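Local coordinates for cyclic di-GMP receptor atypical PilZ domain-containing protein (Xanthomonas campestris pv. campestris, PDB 3RQA), which is of unknown function but belongs to the atypical PilZ family of probable cyclic di-GMP receptors and self-assembles into a tetramer through an unusual helical bundle, at residues C[42-50]-C[163-174]; C[7-18]-C[149-160]. All coordinates share one frame; numbering follows the deposited sequence.

Overall arrangement
From the N terminus, the chain first runs through 7-18, which ends in the short helix 12-19, then strand 24-34, and next reaches 42-50 at the start of helix 42-55. The long helix 73-95 and most of the antiparallel barrel follow before either partner appears. Interaction 2 closes the first loop when 149-160 brings the hairpin of strands 139-150 and 155-161 to helix 12-19. Just beyond it, 163-174 leads into helix 165-185, and interaction 1 closes the second loop against 42-50. The two contacts therefore cross rather than nest, with centres about 25 Å apart. One ties the N-terminal helix to the barrel, the other joins two helices.

Interaction 1 of 2, residues C[42-50]-C[163-174]; sequences HATAETLLR and PLGTGLQDALER
D170 OD2 is gripped by two arginines: R50 NH1 reaches it from the other helix at 2.9 Å, and R174 NE, one turn on, at 2.7 Å. It is the hub of a salt-bridge network on a helix pair packed knobs-into-holes, the axes of 42-50 and 165-174 approaching to 8.6 Å at 29°. The arginines share the oxygen by meeting different sides, R50 the anti and R174 the syn. R50 is steered from its own helix too: its NE bonds E46 OE2 at 2.8 Å, nearly straight (167°), so two carboxylates fix the guanidinium plane while A171 CB covers one face. Such a small side chain suits A171, letting the arginine lie close over its helix. G167, lacking a side chain, leaves room for the E46 carboxylate, whose OE1 comes 3.6 Å from G167 CA. Burial takes over from charge at L168, a knob among H42, A45, E46 and L49. Its CG stands anti to the backbone N (chi1 180°), sending the branches across to helix 42-50; beyond lies strand 139-150. The fit is tight there, L168 CD1 lying 3.5 Å from A45 CB.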
loop_
_atom_site.group_PDB
_atom_site.type_symbol
_atom_site.label_atom_id
_atom_site.label_comp_id
_atom_site.label_asym_id
_atom_site.label_seq_id
_atom_site.Cartn_x
_atom_site.Cartn_y
_atom_site.Cartn_z
ATOM N N HIS C 42 20.301 -8.153 5.699
ATOM C CA HIS C 42 20.759 -8.845 4.508
ATOM C C HIS C 42 19.530 -9.452 3.829
ATOM O O HIS C 42 19.390 -9.398 2.609
ATOM C CB HIS C 42 21.739 -9.962 4.894
ATOM C CG HIS C 42 23.123 -9.479 5.204
ATOM N ND1 HIS C 42 24.084 -10.291 5.770
ATOM C CD2 HIS C 42 23.726 -8.286 4.973
ATOM C CE1 HIS C 42 25.218 -9.620 5.872
ATOM N NE2 HIS C 42 25.028 -8.402 5.396
ATOM N N ALA C 43 18.641 -10.017 4.644
ATOM C CA ALA C 43 17.415 -10.654 4.168
ATOM C C ALA C 43 16.507 -9.697 3.380
ATOM O O ALA C 43 15.861 -10.096 2.416
ATOM C CB ALA C 43 16.653 -11.252 5.352
ATOM N N THR C 44 16.461 -8.435 3.785
ATOM C CA THR C 44 15.638 -7.448 3.085
ATOM C C THR C 44 16.224 -7.222 1.693
ATOM O O THR C 44 15.498 -7.199 0.695
ATOM C CB THR C 44 15.603 -6.099 3.845
ATOM O OG1 THR C 44 15.045 -6.302 5.148
ATOM C CG2 THR C 44 14.757 -5.078 3.091
ATOM N N ALA C 45 17.543 -7.056 1.639
ATOM C CA ALA C 45 18.231 -6.856 0.370
ATOM C C ALA C 45 18.041 -8.111 -0.490
ATOM O O ALA C 45 17.632 -8.015 -1.648
ATOM C CB ALA C 45 19.720 -6.589 0.609
ATOM N N GLU C 46 18.312 -9.282 0.079
ATOM C CA GLU C 46 18.154 -10.535 -0.665
ATOM C C GLU C 46 16.724 -10.697 -1.195
ATOM O O GLU C 46 16.521 -11.052 -2.352
ATOM C CB GLU C 46 18.512 -11.752 0.213
ATOM C CG GLU C 46 18.164 -13.106 -0.431
ATOM C CD GLU C 46 18.621 -14.315 0.379
ATOM O OE1 GLU C 46 18.879 -14.171 1.587
ATOM O OE2 GLU C 46 18.707 -15.422 -0.197
ATOM N N THR C 47 15.743 -10.427 -0.344
ATOM C CA THR C 47 14.345 -10.561 -0.740
ATOM C C THR C 47 14.014 -9.616 -1.879
ATOM O O THR C 47 13.330 -9.991 -2.815
ATOM C CB THR C 47 13.394 -10.306 0.449
ATOM O OG1 THR C 47 13.610 -11.316 1.447
ATOM C CG2 THR C 47 11.931 -10.360 -0.008
ATOM N N LEU C 48 14.511 -8.392 -1.797
ATOM C CA LEU C 48 14.283 -7.419 -2.841
ATOM C C LEU C 48 14.810 -7.928 -4.193
ATOM O O LEU C 48 14.104 -7.893 -5.199
ATOM C CB LEU C 48 14.986 -6.093 -2.490
ATOM C CG LEU C 48 15.175 -5.120 -3.664
ATOM C CD1 LEU C 48 13.825 -4.816 -4.299
ATOM C CD2 LEU C 48 15.865 -3.836 -3.185
ATOM N N LEU C 49 16.062 -8.381 -4.202
ATOM C CA LEU C 49 16.707 -8.869 -5.419
ATOM C C LEU C 49 16.032 -10.106 -6.015
ATOM O O LEU C 49 15.746 -10.154 -7.216
ATOM C CB LEU C 49 18.195 -9.152 -5.134
ATOM C CG LEU C 49 19.226 -8.060 -5.468
ATOM C CD1 LEU C 49 18.696 -6.703 -5.121
ATOM C CD2 LEU C 49 20.522 -8.341 -4.723
ATOM N N ARG C 50 15.770 -11.102 -5.179
ATOM C CA ARG C 50 15.144 -12.324 -5.660
ATOM C C ARG C 50 13.722 -12.083 -6.157
ATOM O O ARG C 50 13.366 -12.511 -7.247
ATOM C CB ARG C 50 15.130 -13.386 -4.563
ATOM C CG ARG C 50 16.507 -13.937 -4.208
ATOM C CD ARG C 50 16.387 -15.149 -3.281
ATOM N NE ARG C 50 17.696 -15.624 -2.844
ATOM C CZ ARG C 50 18.630 -16.137 -3.645
ATOM N NH1 ARG C 50 19.791 -16.529 -3.138
ATOM N NH2 ARG C 50 18.407 -16.274 -4.943
ATOM N N PRO C 163 30.702 -7.958 4.246
ATOM C CA PRO C 163 30.225 -9.301 3.888
ATOM C C PRO C 163 28.719 -9.343 3.716
ATOM O O PRO C 163 27.981 -8.902 4.591
ATOM C CB PRO C 163 30.711 -10.156 5.051
ATOM C CG PRO C 163 32.020 -9.505 5.379
ATOM C CD PRO C 163 31.671 -8.030 5.354
ATOM N N LEU C 164 28.278 -9.878 2.580
ATOM C CA LEU C 164 26.862 -9.966 2.242
ATOM C C LEU C 164 26.130 -11.192 2.773
ATOM O O LEU C 164 24.902 -11.240 2.731
ATOM C CB LEU C 164 26.688 -9.932 0.719
ATOM C CG LEU C 164 27.281 -8.710 0.009
ATOM C CD1 LEU C 164 27.574 -9.051 -1.430
ATOM C CD2 LEU C 164 26.322 -7.534 0.110
ATOM N N GLY C 165 26.862 -12.184 3.262
ATOM C CA GLY C 165 26.201 -13.387 3.744
ATOM C C GLY C 165 25.873 -14.265 2.548
ATOM O O GLY C 165 25.695 -13.762 1.440
ATOM N N THR C 166 25.780 -15.573 2.771
ATOM C CA THR C 166 25.510 -16.544 1.701
ATOM C C THR C 166 24.334 -16.238 0.774
ATOM O O THR C 166 24.494 -16.217 -0.450
ATOM C CB THR C 166 25.309 -17.950 2.302
ATOM O OG1 THR C 166 26.471 -18.298 3.072
ATOM C CG2 THR C 166 25.104 -18.985 1.191
ATOM N N GLY C 167 23.162 -16.004 1.364
ATOM C CA GLY C 167 21.956 -15.706 0.607
ATOM C C GLY C 167 21.985 -14.443 -0.236
ATOM O O GLY C 167 21.675 -14.477 -1.420
ATOM N N LEU C 168 22.347 -13.316 0.366
ATOM C CA LEU C 168 22.393 -12.066 -0.377
ATOM C C LEU C 168 23.475 -12.118 -1.449
ATOM O O LEU C 168 23.264 -11.635 -2.560
ATOM C CB LEU C 168 22.647 -10.881 0.557
ATOM C CG LEU C 168 22.722 -9.510 -0.136
ATOM C CD1 LEU C 168 21.428 -9.225 -0.924
ATOM C CD2 LEU C 168 22.987 -8.435 0.918
ATOM N N GLN C 169 24.638 -12.687 -1.125
ATOM C CA GLN C 169 25.687 -12.772 -2.134
ATOM C C GLN C 169 25.151 -13.501 -3.364
ATOM O O GLN C 169 25.308 -13.038 -4.500
ATOM C CB GLN C 169 26.926 -13.514 -1.624
ATOM C CG GLN C 169 28.049 -13.442 -2.646
ATOM C CD GLN C 169 29.392 -13.874 -2.109
ATOM O OE1 GLN C 169 29.818 -13.445 -1.030
ATOM N NE2 GLN C 169 30.085 -14.715 -2.874
ATOM N N ASP C 170 24.502 -14.634 -3.132
ATOM C CA ASP C 170 23.956 -15.412 -4.235
ATOM C C ASP C 170 22.964 -14.613 -5.076
ATOM O O ASP C 170 23.032 -14.625 -6.303
ATOM C CB ASP C 170 23.261 -16.667 -3.722
ATOM C CG ASP C 170 22.810 -17.569 -4.853
ATOM O OD1 ASP C 170 23.679 -18.264 -5.424
ATOM O OD2 ASP C 170 21.601 -17.561 -5.189
ATOM N N ALA C 171 22.034 -13.935 -4.408
ATOM C CA ALA C 171 21.032 -13.120 -5.095
ATOM C C ALA C 171 21.711 -12.012 -5.902
ATOM O O ALA C 171 21.268 -11.677 -6.995
ATOM C CB ALA C 171 20.073 -12.497 -4.076
ATOM N N LEU C 172 22.776 -11.434 -5.351
ATOM C CA LEU C 172 23.476 -10.354 -6.054
ATOM C C LEU C 172 24.220 -10.886 -7.281
ATOM O O LEU C 172 24.211 -10.253 -8.347
ATOM C CB LEU C 172 24.467 -9.638 -5.121
ATOM C CG LEU C 172 25.329 -8.512 -5.718
ATOM C CD1 LEU C 172 24.457 -7.479 -6.425
ATOM C CD2 LEU C 172 26.148 -7.863 -4.601
ATOM N N GLU C 173 24.867 -12.043 -7.125
ATOM C CA GLU C 173 25.594 -12.634 -8.249
ATOM C C GLU C 173 24.612 -12.918 -9.385
ATOM O O GLU C 173 24.880 -12.581 -10.537
ATOM C CB GLU C 173 26.315 -13.920 -7.816
ATOM C CG GLU C 173 27.731 -13.672 -7.305
ATOM C CD GLU C 173 28.319 -14.872 -6.594
ATOM O OE1 GLU C 173 27.971 -16.021 -6.947
ATOM O OE2 GLU C 173 29.140 -14.665 -5.678
ATOM N N ARG C 174 23.474 -13.527 -9.049
ATOM C CA ARG C 174 22.467 -13.828 -10.063
ATOM C C ARG C 174 22.020 -12.521 -10.702
ATOM O O ARG C 174 21.924 -12.418 -11.927
ATOM C CB ARG C 174 21.252 -14.523 -9.450
ATOM C CG ARG C 174 21.492 -15.953 -9.000
ATOM C CD ARG C 174 20.308 -16.435 -8.176
ATOM N NE ARG C 174 20.503 -17.789 -7.673
ATOM C CZ ARG C 174 20.263 -18.895 -8.371
ATOM N NH1 ARG C 174 19.806 -18.817 -9.613
ATOM N NH2 ARG C 174 20.500 -20.077 -7.826
#

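Interaction 2 of 2, residues C[7-18]-C[149-160]; sequences LGTLAPAADTEL and ASDGQQHWLWLR
A short N-terminal helix lies over a β-hairpin of the PilZ-type barrel, and the contact centres on W158, a large flat side chain that 7-18 covers on one face and meets along its edge. The indole is fixed by its one polar atom: W158 NE1 donates to D15 OD2 at 2.8 Å, almost straight (169°). The acceptor lies in the ring plane and uses its anti lone pair, the carboxylate turned 69° from the ring. A11, at the N-cap position of helix 12-18, sets its methyl over the six-membered ring in a CH-pi contact, CB 3.8 Å from its centroid. A14 CB meets the pyrrole side 3.9 Å from W158 CG; alanines suit both places because their methyls let the helix start and the residue before it approach the broad ring. L7 O comes to the ring edge, and L18 CD1 touches W158 CB.

L7 also reaches a second tryptophan, its CD2 standing over one face of W156, 3.5 Å from the six-membered ring centroid. That indole is held from its own hairpin: W156 NE1 donates to D151 OD1 at 3.2 Å. D151 OD2 takes the N-H of Q153, an Asx turn, and that of Q154, extending it to an Asx motif. R160 NE and E17 OE2 form a salt bridge at 3.0 Å. The R160 chain bends at chi2 (-132°) and chi3 to bring its guanidinium nearly coplanar with the carboxylate.

Strand 155-161 runs between strands 110-115 and 139-150. R112 of the former touches L7 and W158 and forms a salt bridge with D15 OD2. L159 CB points away from 7-18 and its side chain, like that of L157, meets F33 of strand 24-34 across the barrel; W156, W158 and R160 turn toward the helix, which probably covers the barrel's outer side.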
loop_
_atom_site.group_PDB
_atom_site.type_symbol
_atom_site.label_atom_id
_atom_site.label_comp_id
_atom_site.label_asym_id
_atom_site.label_seq_id
_atom_site.Cartn_x
_atom_site.Cartn_y
_atom_site.Cartn_z
ATOM N N LEU C 7 39.062 5.178 -15.446
ATOM C CA LEU C 7 38.803 5.603 -14.073
ATOM C C LEU C 7 39.564 4.724 -13.093
ATOM O O LEU C 7 39.876 5.148 -11.980
ATOM C CB LEU C 7 37.308 5.534 -13.756
ATOM C CG LEU C 7 36.425 6.711 -14.164
ATOM C CD1 LEU C 7 36.606 7.026 -15.634
ATOM C CD2 LEU C 7 34.985 6.362 -13.864
ATOM N N GLY C 8 39.859 3.498 -13.514
ATOM C CA GLY C 8 40.584 2.571 -12.666
ATOM C C GLY C 8 42.028 2.972 -12.420
ATOM O O GLY C 8 42.658 2.478 -11.485
ATOM N N THR C 9 42.558 3.860 -13.260
ATOM C CA THR C 9 43.940 4.323 -13.118
ATOM C C THR C 9 44.071 5.304 -11.955
ATOM O O THR C 9 45.177 5.648 -11.541
ATOM C CB THR C 9 44.435 5.020 -14.394
ATOM O OG1 THR C 9 43.562 6.110 -14.709
ATOM C CG2 THR C 9 44.464 4.043 -15.554
ATOM N N LEU C 10 42.930 5.750 -11.441
ATOM C CA LEU C 10 42.902 6.673 -10.316
ATOM C C LEU C 10 43.097 5.926 -9.004
ATOM O O LEU C 10 43.553 6.501 -8.020
ATOM C CB LEU C 10 41.571 7.430 -10.284
ATOM C CG LEU C 10 41.384 8.509 -11.347
ATOM C CD1 LEU C 10 40.064 9.237 -11.135
ATOM C CD2 LEU C 10 42.547 9.488 -11.261
ATOM N N ALA C 11 42.749 4.644 -8.998
ATOM C CA ALA C 11 42.883 3.822 -7.800
ATOM C C ALA C 11 43.145 2.376 -8.199
ATOM O O ALA C 11 42.364 1.476 -7.880
ATOM C CB ALA C 11 41.612 3.918 -6.961
ATOM N N PRO C 12 44.265 2.135 -8.896
ATOM C CA PRO C 12 44.677 0.813 -9.371
ATOM C C PRO C 12 44.413 -0.329 -8.394
ATOM O O PRO C 12 43.694 -1.281 -8.712
ATOM C CB PRO C 12 46.162 1.002 -9.650
ATOM C CG PRO C 12 46.221 2.416 -10.108
ATOM C CD PRO C 12 45.335 3.124 -9.117
ATOM N N ALA C 13 44.987 -0.229 -7.202
ATOM C CA ALA C 13 44.827 -1.271 -6.202
ATOM C C ALA C 13 43.371 -1.509 -5.806
ATOM O O ALA C 13 42.962 -2.645 -5.574
ATOM C CB ALA C 13 45.648 -0.939 -4.981
ATOM N N ALA C 14 42.591 -0.440 -5.721
ATOM C CA ALA C 14 41.187 -0.565 -5.348
ATOM C C ALA C 14 40.383 -1.196 -6.485
ATOM O O ALA C 14 39.580 -2.089 -6.259
ATOM C CB ALA C 14 40.619 0.806 -5.002
ATOM N N ASP C 15 40.607 -0.722 -7.707
ATOM C CA ASP C 15 39.904 -1.225 -8.886
ATOM C C ASP C 15 40.166 -2.725 -9.050
ATOM O O ASP C 15 39.261 -3.500 -9.379
ATOM C CB ASP C 15 40.370 -0.459 -10.129
ATOM C CG ASP C 15 39.240 -0.185 -11.103
ATOM O OD1 ASP C 15 39.131 -0.911 -12.113
ATOM O OD2 ASP C 15 38.451 0.755 -10.856
ATOM N N THR C 16 41.409 -3.132 -8.809
ATOM C CA THR C 16 41.777 -4.535 -8.906
ATOM C C THR C 16 41.066 -5.341 -7.810
ATOM O O THR C 16 40.497 -6.404 -8.080
ATOM C CB THR C 16 43.314 -4.714 -8.790
ATOM O OG1 THR C 16 43.938 -4.220 -9.984
ATOM C CG2 THR C 16 43.681 -6.185 -8.587
ATOM N N GLU C 17 41.073 -4.832 -6.580
ATOM C CA GLU C 17 40.419 -5.547 -5.491
ATOM C C GLU C 17 38.940 -5.822 -5.783
ATOM O O GLU C 17 38.452 -6.927 -5.593
ATOM C CB GLU C 17 40.522 -4.757 -4.184
ATOM C CG GLU C 17 39.960 -5.517 -2.979
ATOM C CD GLU C 17 40.168 -4.794 -1.660
ATOM O OE1 GLU C 17 41.245 -4.183 -1.471
ATOM O OE2 GLU C 17 39.260 -4.852 -0.800
ATOM N N LEU C 18 38.234 -4.797 -6.246
ATOM C CA LEU C 18 36.812 -4.910 -6.527
ATOM C C LEU C 18 36.412 -5.642 -7.804
ATOM O O LEU C 18 35.454 -6.415 -7.797
ATOM C CB LEU C 18 36.172 -3.515 -6.546
ATOM C CG LEU C 18 36.201 -2.696 -5.246
ATOM C CD1 LEU C 18 35.494 -1.363 -5.477
ATOM C CD2 LEU C 18 35.542 -3.475 -4.113
ATOM N N ALA C 149 39.168 9.536 -5.217
ATOM C CA ALA C 149 39.964 10.337 -6.127
ATOM C C ALA C 149 39.098 11.118 -7.097
ATOM O O ALA C 149 37.916 10.824 -7.272
ATOM C CB ALA C 149 40.937 9.451 -6.896
ATOM N N SER C 150 39.706 12.112 -7.730
ATOM C CA SER C 150 39.009 12.958 -8.687
ATOM C C SER C 150 39.587 12.789 -10.086
ATOM O O SER C 150 40.740 12.393 -10.252
ATOM C CB SER C 150 39.111 14.421 -8.247
ATOM O OG SER C 150 38.633 15.298 -9.252
ATOM N N ASP C 151 38.773 13.070 -11.096
ATOM C CA ASP C 151 39.233 12.971 -12.475
ATOM C C ASP C 151 39.243 14.371 -13.075
ATOM O O ASP C 151 39.652 14.566 -14.221
ATOM C CB ASP C 151 38.312 12.066 -13.294
ATOM C CG ASP C 151 36.894 12.601 -13.378
ATOM O OD1 ASP C 151 36.091 12.031 -14.149
ATOM O OD2 ASP C 151 36.581 13.585 -12.674
ATOM N N GLY C 152 38.786 15.343 -12.290
ATOM C CA GLY C 152 38.759 16.718 -12.754
ATOM C C GLY C 152 37.409 17.405 -12.653
ATOM O O GLY C 152 37.347 18.629 -12.527
ATOM N N GLN C 153 36.326 16.635 -12.714
ATOM C CA GLN C 153 34.990 17.217 -12.624
ATOM C C GLN C 153 34.063 16.441 -11.692
ATOM O O GLN C 153 32.952 16.891 -11.407
ATOM C CB GLN C 153 34.360 17.318 -14.016
ATOM C CG GLN C 153 34.149 15.985 -14.710
ATOM C CD GLN C 153 33.654 16.141 -16.140
ATOM O OE1 GLN C 153 34.301 16.784 -16.968
ATOM N NE2 GLN C 153 32.502 15.547 -16.437
ATOM N N GLN C 154 34.515 15.278 -11.226
ATOM C CA GLN C 154 33.726 14.455 -10.308
ATOM C C GLN C 154 34.612 13.727 -9.302
ATOM O O GLN C 154 35.737 13.334 -9.625
ATOM C CB GLN C 154 32.917 13.400 -11.063
ATOM C CG GLN C 154 31.970 13.915 -12.122
ATOM C CD GLN C 154 30.933 12.867 -12.502
ATOM O OE1 GLN C 154 29.968 12.640 -11.769
ATOM N NE2 GLN C 154 31.138 12.212 -13.638
ATOM N N HIS C 155 34.099 13.549 -8.088
ATOM C CA HIS C 155 34.827 12.831 -7.041
ATOM C C HIS C 155 34.412 11.366 -7.166
ATOM O O HIS C 155 33.223 11.047 -7.110
ATOM C CB HIS C 155 34.442 13.334 -5.641
ATOM C CG HIS C 155 34.664 14.799 -5.426
ATOM N ND1 HIS C 155 33.829 15.766 -5.943
ATOM C CD2 HIS C 155 35.610 15.460 -4.717
ATOM C CE1 HIS C 155 34.247 16.959 -5.560
ATOM N NE2 HIS C 155 35.327 16.801 -4.815
ATOM N N TRP C 156 35.376 10.474 -7.348
ATOM C CA TRP C 156 35.045 9.059 -7.475
ATOM C C TRP C 156 35.394 8.273 -6.231
ATOM O O TRP C 156 36.423 8.502 -5.595
ATOM C CB TRP C 156 35.734 8.431 -8.693
ATOM C CG TRP C 156 35.201 8.955 -9.994
ATOM C CD1 TRP C 156 35.687 10.003 -10.723
ATOM C CD2 TRP C 156 34.057 8.472 -10.703
ATOM N NE1 TRP C 156 34.917 10.204 -11.846
ATOM C CE2 TRP C 156 33.908 9.277 -11.858
ATOM C CE3 TRP C 156 33.141 7.436 -10.476
ATOM C CZ2 TRP C 156 32.878 9.077 -12.787
ATOM C CZ3 TRP C 156 32.120 7.235 -11.396
ATOM C CH2 TRP C 156 31.997 8.055 -12.541
ATOM N N LEU C 157 34.509 7.344 -5.898
ATOM C CA LEU C 157 34.652 6.492 -4.736
ATOM C C LEU C 157 34.642 5.033 -5.145
ATOM O O LEU C 157 33.904 4.636 -6.044
ATOM C CB LEU C 157 33.490 6.735 -3.763
ATOM C CG LEU C 157 33.592 7.792 -2.659
ATOM C CD1 LEU C 157 34.603 8.876 -3.003
ATOM C CD2 LEU C 157 32.211 8.368 -2.428
ATOM N N TRP C 158 35.483 4.249 -4.488
ATOM C CA TRP C 158 35.549 2.815 -4.705
ATOM C C TRP C 158 35.081 2.276 -3.366
ATOM O O TRP C 158 35.742 2.465 -2.345
ATOM C CB TRP C 158 36.983 2.359 -4.993
ATOM C CG TRP C 158 37.424 2.629 -6.395
ATOM C CD1 TRP C 158 37.598 1.709 -7.395
ATOM C CD2 TRP C 158 37.742 3.903 -6.965
ATOM N NE1 TRP C 158 38.003 2.334 -8.547
ATOM C CE2 TRP C 158 38.099 3.681 -8.315
ATOM C CE3 TRP C 158 37.759 5.216 -6.466
ATOM C CZ2 TRP C 158 38.471 4.720 -9.176
ATOM C CZ3 TRP C 158 38.130 6.252 -7.324
ATOM C CH2 TRP C 158 38.481 5.996 -8.664
ATOM N N LEU C 159 33.918 1.644 -3.365
ATOM C CA LEU C 159 33.356 1.094 -2.147
ATOM C C LEU C 159 33.365 -0.441 -2.165
ATOM O O LEU C 159 33.003 -1.062 -3.163
ATOM C CB LEU C 159 31.915 1.579 -1.959
ATOM C CG LEU C 159 31.533 3.064 -1.843
ATOM C CD1 LEU C 159 32.319 3.716 -0.731
ATOM C CD2 LEU C 159 31.767 3.771 -3.151
ATOM N N ARG C 160 33.775 -1.039 -1.050
ATOM C CA ARG C 160 33.795 -2.490 -0.921
ATOM C C ARG C 160 32.673 -2.856 0.043
ATOM O O ARG C 160 32.662 -2.378 1.183
ATOM C CB ARG C 160 35.130 -2.971 -0.349
ATOM C CG ARG C 160 35.219 -4.486 -0.260
ATOM C CD ARG C 160 35.721 -4.932 1.089
ATOM N NE ARG C 160 37.144 -4.663 1.276
ATOM C CZ ARG C 160 37.653 -4.047 2.340
ATOM N NH1 ARG C 160 36.852 -3.626 3.309
ATOM N NH2 ARG C 160 38.964 -3.867 2.441
#